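Local coordinates for pectate lyase/Amb allergen (Acidovorax citrulli, PDB 4HWV), which probably cleaves pectate chains by calcium-dependent beta-elimination, as a secreted lyase of polysaccharide lyase family 1 built on a right-handed beta-helix, at residues P78-I83 with S168-G173; A379-V384 with E465-L470; A399-S404 with R443-L448. All blocks are in the same frame, centred on the assembly; numbering follows the deposited sequence. Where two conformers were deposited one is given.

Contact 1: residues P78-I83 with S168-G173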
# COMPACT_ATOMS: atom_id res chain seq x y z
N PRO A 78 -24.90 -25.79 -8.70
CA PRO A 78 -23.95 -25.72 -7.58
C PRO A 78 -22.50 -25.91 -8.02
O PRO A 78 -22.18 -26.81 -8.81
CB PRO A 78 -24.40 -26.87 -6.68
CG PRO A 78 -25.92 -26.97 -6.95
CD PRO A 78 -26.03 -26.71 -8.43
N LYS A 79 -21.63 -25.04 -7.53
CA LYS A 79 -20.23 -25.07 -7.90
C LYS A 79 -19.37 -24.64 -6.73
O LYS A 79 -19.75 -23.78 -5.91
CB LYS A 79 -19.94 -24.17 -9.12
CG LYS A 79 -20.07 -22.67 -8.81
CD LYS A 79 -20.19 -21.79 -10.04
CE LYS A 79 -21.53 -21.95 -10.75
NZ LYS A 79 -22.70 -21.68 -9.83
N VAL A 80 -18.18 -25.21 -6.66
CA VAL A 80 -17.18 -24.86 -5.66
C VAL A 80 -15.94 -24.43 -6.40
O VAL A 80 -15.37 -25.17 -7.20
CB VAL A 80 -16.88 -26.06 -4.74
CG1 VAL A 80 -15.70 -25.75 -3.83
CG2 VAL A 80 -18.14 -26.40 -3.93
N ILE A 81 -15.53 -23.18 -6.14
CA ILE A 81 -14.42 -22.57 -6.84
C ILE A 81 -13.38 -22.18 -5.79
O ILE A 81 -13.62 -21.29 -4.95
CB ILE A 81 -14.88 -21.32 -7.64
CG1 ILE A 81 -15.95 -21.71 -8.67
CG2 ILE A 81 -13.69 -20.65 -8.31
CD1 ILE A 81 -16.68 -20.53 -9.27
N ARG A 82 -12.23 -22.85 -5.83
CA ARG A 82 -11.17 -22.59 -4.87
C ARG A 82 -10.14 -21.65 -5.50
O ARG A 82 -9.77 -21.82 -6.65
CB ARG A 82 -10.52 -23.90 -4.41
CG ARG A 82 -11.52 -24.80 -3.71
CD ARG A 82 -10.90 -25.95 -2.94
NE ARG A 82 -11.95 -26.81 -2.41
CZ ARG A 82 -12.51 -26.66 -1.21
NH1 ARG A 82 -12.14 -25.69 -0.37
NH2 ARG A 82 -13.47 -27.50 -0.86
N ILE A 83 -9.73 -20.64 -4.73
CA ILE A 83 -8.81 -19.63 -5.24
C ILE A 83 -7.38 -19.99 -4.83
O ILE A 83 -7.06 -20.04 -3.64
CB ILE A 83 -9.14 -18.23 -4.66
CG1 ILE A 83 -10.63 -17.91 -4.83
CG2 ILE A 83 -8.18 -17.17 -5.26
CD1 ILE A 83 -11.13 -17.92 -6.25
N SER A 168 -19.90 -21.25 -4.35
CA SER A 168 -18.92 -21.02 -3.29
C SER A 168 -17.59 -20.58 -3.86
O SER A 168 -17.07 -21.22 -4.79
CB SER A 168 -18.71 -22.29 -2.47
OG SER A 168 -19.89 -22.61 -1.77
N LEU A 169 -17.06 -19.47 -3.33
CA LEU A 169 -15.70 -19.02 -3.62
C LEU A 169 -14.92 -19.22 -2.34
O LEU A 169 -15.22 -18.58 -1.32
CB LEU A 169 -15.68 -17.55 -4.02
CG LEU A 169 -16.46 -17.20 -5.28
CD1 LEU A 169 -16.55 -15.69 -5.46
CD2 LEU A 169 -15.83 -17.80 -6.50
N LEU A 170 -13.92 -20.11 -2.38
CA LEU A 170 -13.24 -20.55 -1.16
C LEU A 170 -11.74 -20.39 -1.35
O LEU A 170 -11.15 -21.05 -2.20
CB LEU A 170 -13.59 -22.01 -0.83
CG LEU A 170 -15.08 -22.31 -0.62
CD1 LEU A 170 -15.29 -23.81 -0.43
CD2 LEU A 170 -15.73 -21.55 0.55
N GLY A 171 -11.13 -19.48 -0.62
CA GLY A 171 -9.69 -19.33 -0.73
C GLY A 171 -8.94 -20.56 -0.26
O GLY A 171 -9.34 -21.20 0.71
N ILE A 172 -7.82 -20.87 -0.92
CA ILE A 172 -6.92 -21.93 -0.45
C ILE A 172 -5.84 -21.36 0.47
O ILE A 172 -5.14 -20.40 0.11
CB ILE A 172 -6.22 -22.63 -1.64
CG1 ILE A 172 -7.26 -23.36 -2.49
CG2 ILE A 172 -5.12 -23.56 -1.15
CD1 ILE A 172 -6.73 -23.83 -3.84
N GLY A 173 -5.69 -21.94 1.65
CA GLY A 173 -4.50 -21.61 2.44
C GLY A 173 -4.56 -20.23 3.06
O GLY A 173 -5.63 -19.73 3.45
O HOH W 1 -9.91 -24.01 0.14

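Contact 2: residues A379-V384 with E465-L470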
# COMPACT_ATOMS: atom_id res chain seq x y z
N ALA A 379 -28.07 -3.33 17.62
CA ALA A 379 -26.63 -3.44 17.90
C ALA A 379 -26.41 -4.03 19.28
O ALA A 379 -26.90 -3.48 20.26
CB ALA A 379 -25.98 -2.06 17.83
N GLU A 380 -25.66 -5.12 19.37
CA GLU A 380 -25.44 -5.79 20.65
C GLU A 380 -23.98 -6.15 20.88
O GLU A 380 -23.35 -6.78 20.02
CB GLU A 380 -26.29 -7.06 20.76
CG GLU A 380 -27.78 -6.77 20.85
CD GLU A 380 -28.65 -7.99 20.62
OE1 GLU A 380 -28.36 -8.76 19.69
OE2 GLU A 380 -29.64 -8.15 21.36
N ASN A 381 -23.47 -5.80 22.06
CA ASN A 381 -22.15 -6.25 22.51
C ASN A 381 -21.04 -6.01 21.49
O ASN A 381 -20.21 -6.88 21.22
CB ASN A 381 -22.19 -7.71 22.98
CG ASN A 381 -23.07 -7.90 24.21
OD1 ASN A 381 -23.95 -7.09 24.51
ND2 ASN A 381 -22.85 -9.01 24.91
N ASN A 382 -21.03 -4.80 20.95
CA ASN A 382 -19.94 -4.35 20.09
C ASN A 382 -18.93 -3.60 20.95
O ASN A 382 -19.32 -2.85 21.87
CB ASN A 382 -20.46 -3.44 18.99
CG ASN A 382 -21.40 -4.16 18.04
OD1 ASN A 382 -20.95 -4.93 17.19
ND2 ASN A 382 -22.70 -3.93 18.18
N VAL A 383 -17.65 -3.78 20.64
CA VAL A 383 -16.58 -3.05 21.31
C VAL A 383 -15.96 -2.06 20.36
O VAL A 383 -15.68 -2.39 19.22
CB VAL A 383 -15.49 -4.01 21.80
CG1 VAL A 383 -14.29 -3.24 22.37
CG2 VAL A 383 -16.06 -4.98 22.81
N VAL A 384 -15.75 -0.84 20.86
CA VAL A 384 -15.13 0.22 20.08
C VAL A 384 -13.90 0.74 20.81
O VAL A 384 -13.98 1.17 21.97
CB VAL A 384 -16.13 1.39 19.83
CG1 VAL A 384 -15.49 2.49 18.96
CG2 VAL A 384 -17.43 0.88 19.22
N GLU A 465 -21.36 -13.11 22.69
CA GLU A 465 -20.14 -13.11 23.47
C GLU A 465 -20.09 -11.87 24.32
O GLU A 465 -20.62 -10.81 23.95
CB GLU A 465 -18.92 -13.10 22.56
CG GLU A 465 -18.74 -14.42 21.84
CD GLU A 465 -17.55 -14.40 20.89
OE1 GLU A 465 -16.41 -14.65 21.34
OE2 GLU A 465 -17.76 -14.14 19.69
N ASP A 466 -19.50 -11.95 25.50
CA ASP A 466 -19.28 -10.75 26.31
C ASP A 466 -18.20 -9.89 25.68
O ASP A 466 -17.34 -10.41 24.94
CB ASP A 466 -18.86 -11.04 27.74
CG ASP A 466 -18.83 -9.76 28.59
OD1 ASP A 466 -19.84 -9.04 28.58
OD2 ASP A 466 -17.77 -9.43 29.17
N THR A 467 -18.17 -8.62 26.04
CA THR A 467 -17.23 -7.69 25.45
C THR A 467 -15.84 -7.69 26.12
O THR A 467 -14.88 -7.15 25.56
CB THR A 467 -17.84 -6.28 25.52
OG1 THR A 467 -18.34 -6.05 26.84
CG2 THR A 467 -19.01 -6.16 24.52
N ALA A 468 -15.74 -8.29 27.31
CA ALA A 468 -14.50 -8.20 28.09
C ALA A 468 -13.22 -8.55 27.31
O ALA A 468 -12.24 -7.80 27.34
CB ALA A 468 -14.60 -9.04 29.37
N ASP A 469 -13.25 -9.67 26.61
CA ASP A 469 -12.07 -10.12 25.88
C ASP A 469 -12.29 -10.11 24.38
O ASP A 469 -11.50 -10.67 23.63
CB ASP A 469 -11.67 -11.53 26.32
CG ASP A 469 -11.21 -11.59 27.74
OD1 ASP A 469 -10.60 -10.60 28.21
OD2 ASP A 469 -11.46 -12.62 28.40
N LEU A 470 -13.35 -9.44 23.93
CA LEU A 470 -13.77 -9.57 22.54
C LEU A 470 -12.76 -8.95 21.57
O LEU A 470 -12.50 -9.51 20.51
CB LEU A 470 -15.16 -8.97 22.35
CG LEU A 470 -15.76 -9.18 20.97
CD1 LEU A 470 -16.09 -10.67 20.73
CD2 LEU A 470 -17.00 -8.32 20.82

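Contact 3: residues A399-S404 with R443-L448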
# COMPACT_ATOMS: atom_id res chain seq x y z
N ALA A 399 -22.58 6.49 16.78
CA ALA A 399 -23.85 6.29 16.10
C ALA A 399 -24.49 7.63 15.82
O ALA A 399 -24.43 8.54 16.65
CB ALA A 399 -24.79 5.44 16.94
N ASN A 400 -25.13 7.74 14.66
CA ASN A 400 -25.88 8.94 14.28
C ASN A 400 -27.08 8.56 13.43
O ASN A 400 -27.30 7.38 13.18
CB ASN A 400 -24.98 9.99 13.60
CG ASN A 400 -24.39 9.52 12.29
OD1 ASN A 400 -24.52 8.37 11.92
ND2 ASN A 400 -23.67 10.39 11.62
N ALA A 401 -27.85 9.54 13.00
CA ALA A 401 -29.07 9.29 12.24
C ALA A 401 -29.19 10.25 11.07
O ALA A 401 -28.76 11.40 11.16
CB ALA A 401 -30.29 9.42 13.14
N ARG A 402 -29.78 9.77 9.98
CA ARG A 402 -30.04 10.56 8.78
C ARG A 402 -31.44 10.21 8.30
O ARG A 402 -31.62 9.25 7.52
CB ARG A 402 -29.00 10.23 7.70
CG ARG A 402 -27.59 10.59 8.07
CD ARG A 402 -27.42 12.08 8.17
NE ARG A 402 -26.04 12.46 8.43
CZ ARG A 402 -25.54 12.78 9.63
NH1 ARG A 402 -26.30 12.71 10.73
NH2 ARG A 402 -24.27 13.15 9.74
N ILE A 403 -32.44 10.96 8.76
CA ILE A 403 -33.84 10.62 8.53
C ILE A 403 -34.61 11.86 8.08
O ILE A 403 -34.36 12.97 8.60
CB ILE A 403 -34.55 10.09 9.81
CG1 ILE A 403 -33.81 8.91 10.44
CG2 ILE A 403 -36.04 9.72 9.54
CD1 ILE A 403 -34.20 8.68 11.88
N SER A 404 -35.54 11.65 7.15
CA SER A 404 -36.47 12.68 6.65
C SER A 404 -37.91 12.20 6.79
O SER A 404 -38.26 11.13 6.29
CB SER A 404 -36.20 12.91 5.15
OG SER A 404 -37.30 13.58 4.52
N ARG A 443 -30.96 9.44 19.37
CA ARG A 443 -32.12 10.29 19.64
C ARG A 443 -31.76 11.78 19.53
O ARG A 443 -32.55 12.56 19.03
CB ARG A 443 -32.72 9.99 21.02
CG ARG A 443 -33.35 8.61 21.15
CD ARG A 443 -34.27 8.55 22.37
NE ARG A 443 -33.65 9.14 23.55
CZ ARG A 443 -32.96 8.47 24.47
NH1 ARG A 443 -32.78 7.16 24.34
NH2 ARG A 443 -32.44 9.11 25.51
N TRP A 444 -30.56 12.16 19.98
CA TRP A 444 -30.15 13.55 19.84
C TRP A 444 -29.84 13.87 18.38
O TRP A 444 -30.00 15.01 17.94
CB TRP A 444 -28.93 13.84 20.70
CG TRP A 444 -29.27 14.15 22.12
CD1 TRP A 444 -28.89 13.45 23.22
CD2 TRP A 444 -30.06 15.26 22.59
NE1 TRP A 444 -29.38 14.05 24.36
CE2 TRP A 444 -30.10 15.16 24.00
CE3 TRP A 444 -30.72 16.32 21.97
CZ2 TRP A 444 -30.79 16.09 24.79
CZ3 TRP A 444 -31.40 17.24 22.76
CH2 TRP A 444 -31.42 17.11 24.15
N SER A 445 -29.34 12.88 17.64
CA SER A 445 -29.05 13.09 16.23
C SER A 445 -30.32 13.37 15.41
O SER A 445 -30.34 14.26 14.56
CB SER A 445 -28.29 11.87 15.68
OG SER A 445 -27.89 12.07 14.34
N SER A 446 -31.39 12.62 15.69
CA SER A 446 -32.68 12.85 15.03
C SER A 446 -33.82 12.49 15.96
O SER A 446 -33.90 11.36 16.45
CB SER A 446 -32.83 11.99 13.77
OG SER A 446 -34.14 12.18 13.22
N ALA A 447 -34.72 13.44 16.15
CA ALA A 447 -35.95 13.20 16.91
C ALA A 447 -36.97 12.38 16.12
O ALA A 447 -38.07 12.13 16.62
CB ALA A 447 -36.56 14.54 17.32
N LEU A 448 -36.63 11.96 14.91
CA LEU A 448 -37.57 11.20 14.09
C LEU A 448 -37.39 9.70 14.25
O LEU A 448 -38.18 8.92 13.72
CB LEU A 448 -37.46 11.60 12.62
CG LEU A 448 -37.73 13.08 12.37
CD1 LEU A 448 -37.54 13.34 10.89
CD2 LEU A 448 -39.11 13.54 12.84
O HOH W 2 -29.17 13.97 12.14
O HOH W 3 -26.13 13.89 13.57

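Contact 1: residues P78-I83 with S168-G173
Residues 79-83 and 168-171 run as neighbouring parallel strands, Val80 beside Ser168 through Ile83 beside Gly171, with strand directions 26° apart. Five backbone bonds join them: Ser168 N to Lys79 O, Ile81 N to Ser168 O, Leu170 N to Ile81 O, Ile83 N to Leu170 O and Ile172 N to Ile83 O. The shortest, from Leu170 N to Ile81 O and from Ile81 N to Ser168 O, are both 2.8 Å. This is the stacking of successive coils in a parallel beta-helix, and strands 44-47 and 192-198 extend the stack on its two flanks.

Arg82 can be followed outward. Its CB lies 3.8 Å from Ile172 CG1, and CB and CG both pass Leu170 O. With CG anti to the carbonyl carbon (chi1 -61°), the chain extends from CG to NE and brings the guanidinium against the Leu170 side chain. There CZ and NH2 reach Leu170 CD1, and NH1 comes to 3.7 Å from Leu170 CD1 at an oblique angle. NH1 also donates to a water, 2.8 Å away, which in turn donates to Gly171 O at 2.9 Å, and it bonds Ile18 O as well. Val80 CG1 meets Leu170 CD1 on this face.

On the opposite face, Ile81 and Leu169 run alongside one another in the same direction, with Ile81 CB 3.8 Å from Leu169 CD2; Leu53 of helix 50-57 packs on both.

The chemistry therefore divides by face: apolar packing around Ile81 and Leu169, and on the other a leucine methyl set against a cation whose NH1 has both a water and a carbonyl as acceptors.

Contact 2: residues A379-V384 with E465-L470
Asn381, the residue nearest Thr467 in backbone register, has left-handed helical backbone angles (phi 51°, psi 47°) and bends the chain between strand residues 379-380 and 383-384. In this right-handed parallel beta-helix the bend is a tight turn between two faces of a coil, and the irregular segment 465-470 packs against its outer side. The next residue, Asn382, points away from that segment and bonds Asn351 N and Leu348 O of the adjacent coil, consistent with the asparagine ladder of pectate lyases.

The amide of Asn381 makes the hydrogen bond across the contact. ND2 donates to Glu465 O over 3.0 Å in an almost straight line (175°). The acceptor lies in the amide plane of Asn381, whereas the donor sits above the carbonyl plane of Glu465, off the lone-pair directions. Glu465 itself turns its carboxylate to Arg473 and Arg477, linking this loop to helix 470-477.

Apolar groups close the rest of the contact. Leu470, the first residue of that helix, brings CD2 to 3.5 Å from Asn381 O and to 4.0 Å from Val383 CG2. Asn381 O also accepts a hydrogen bond from Asn350 ND2.

Thr467 carries CG2 anti to its carbonyl carbon, which directs this methyl at the bend: Thr467 CG2 stands 3.6 Å from Asn381 O and equally far from Val383 CG2. The side chains of Val383 and Thr467 meet at a slant, and Val383 CG2 is only 3.5 Å from Thr467 CB, closer than carbon atoms normally pack.

Contact 3: residues A399-S404 with R443-L448
Ser445 OG accepts the backbone N-H of Ala401 over 2.9 Å with an angle of 146° at the hydrogen, and this is the direct hydrogen bond between residues 399-404 and 443-448. The hydroxyl reaches the strand because OG is turned anti to Ser445 N (chi1 -175°), which places it toward Ala401. Beside it, Ala401 CB touches Ser446 CB at 3.7 Å. Farther along, Ile403 turns CD1 toward Ser446 OG, while Ile403 CG2 lies 3.9 Å from Leu448 CB; the Ile403 and Leu448 side chains pass one another head to tail.

Two waters fill out the polar side. One donates to both Ala401 O (2.8 Å) and Ser445 O (2.7 Å), bridging the two backbones. The other is 2.6 Å from Ser445 OG and accepts from Arg402 NH1. Arg402 bends about its CB-CG bond (chi2 -68°), folding its guanidinium back so that NH1 donates to Ala401 O at 2.8 Å from above the carbonyl plane. Ser445 OG and the second water both lie at the guanidinium edge, near its plane.

The next shell fixes these groups. Ser446 OG accepts from Leu448 N at 3.0 Å, an ST turn that shapes the chain just past helix 438-445 and presents Leu448 to Ile403. On the other side, Asn400 and Arg402 pair with strand 369-371; 399-401 is the outermost strand of this four-stranded parallel sheet within the chain. Ala399 packs on Leu438 and Val442 of the helix.

A helix end thus closes the sheet margin through a serine hydroxyl: Ala401 N is met by Ser445 OG, and Ala401 O by a water and Arg402 NH1, a polar seam with two bridging waters beside a small aliphatic patch.

Contact 1 is mostly buried and joins two coils of the beta-helix by regular strand pairing, whereas contact 2 is partly buried and contact 3 lies at the surface, where irregular or helical segments cover strands. Contacts 1 and 2 both involve strands of the beta-helix, with centres about 31 Å apart. Contact 3 uses strand 399-401, which follows strand 376-387 of contact 2 in the chain, and both its segments fall between those of contact 2. Contacts 1 and 3 sit on opposite sides of the chain's centre. Backbone-to-backbone bonds dominate the first; the others each rely on one direct bond involving a side chain, from an amide in contact 2 and to a hydroxyl in contact 3.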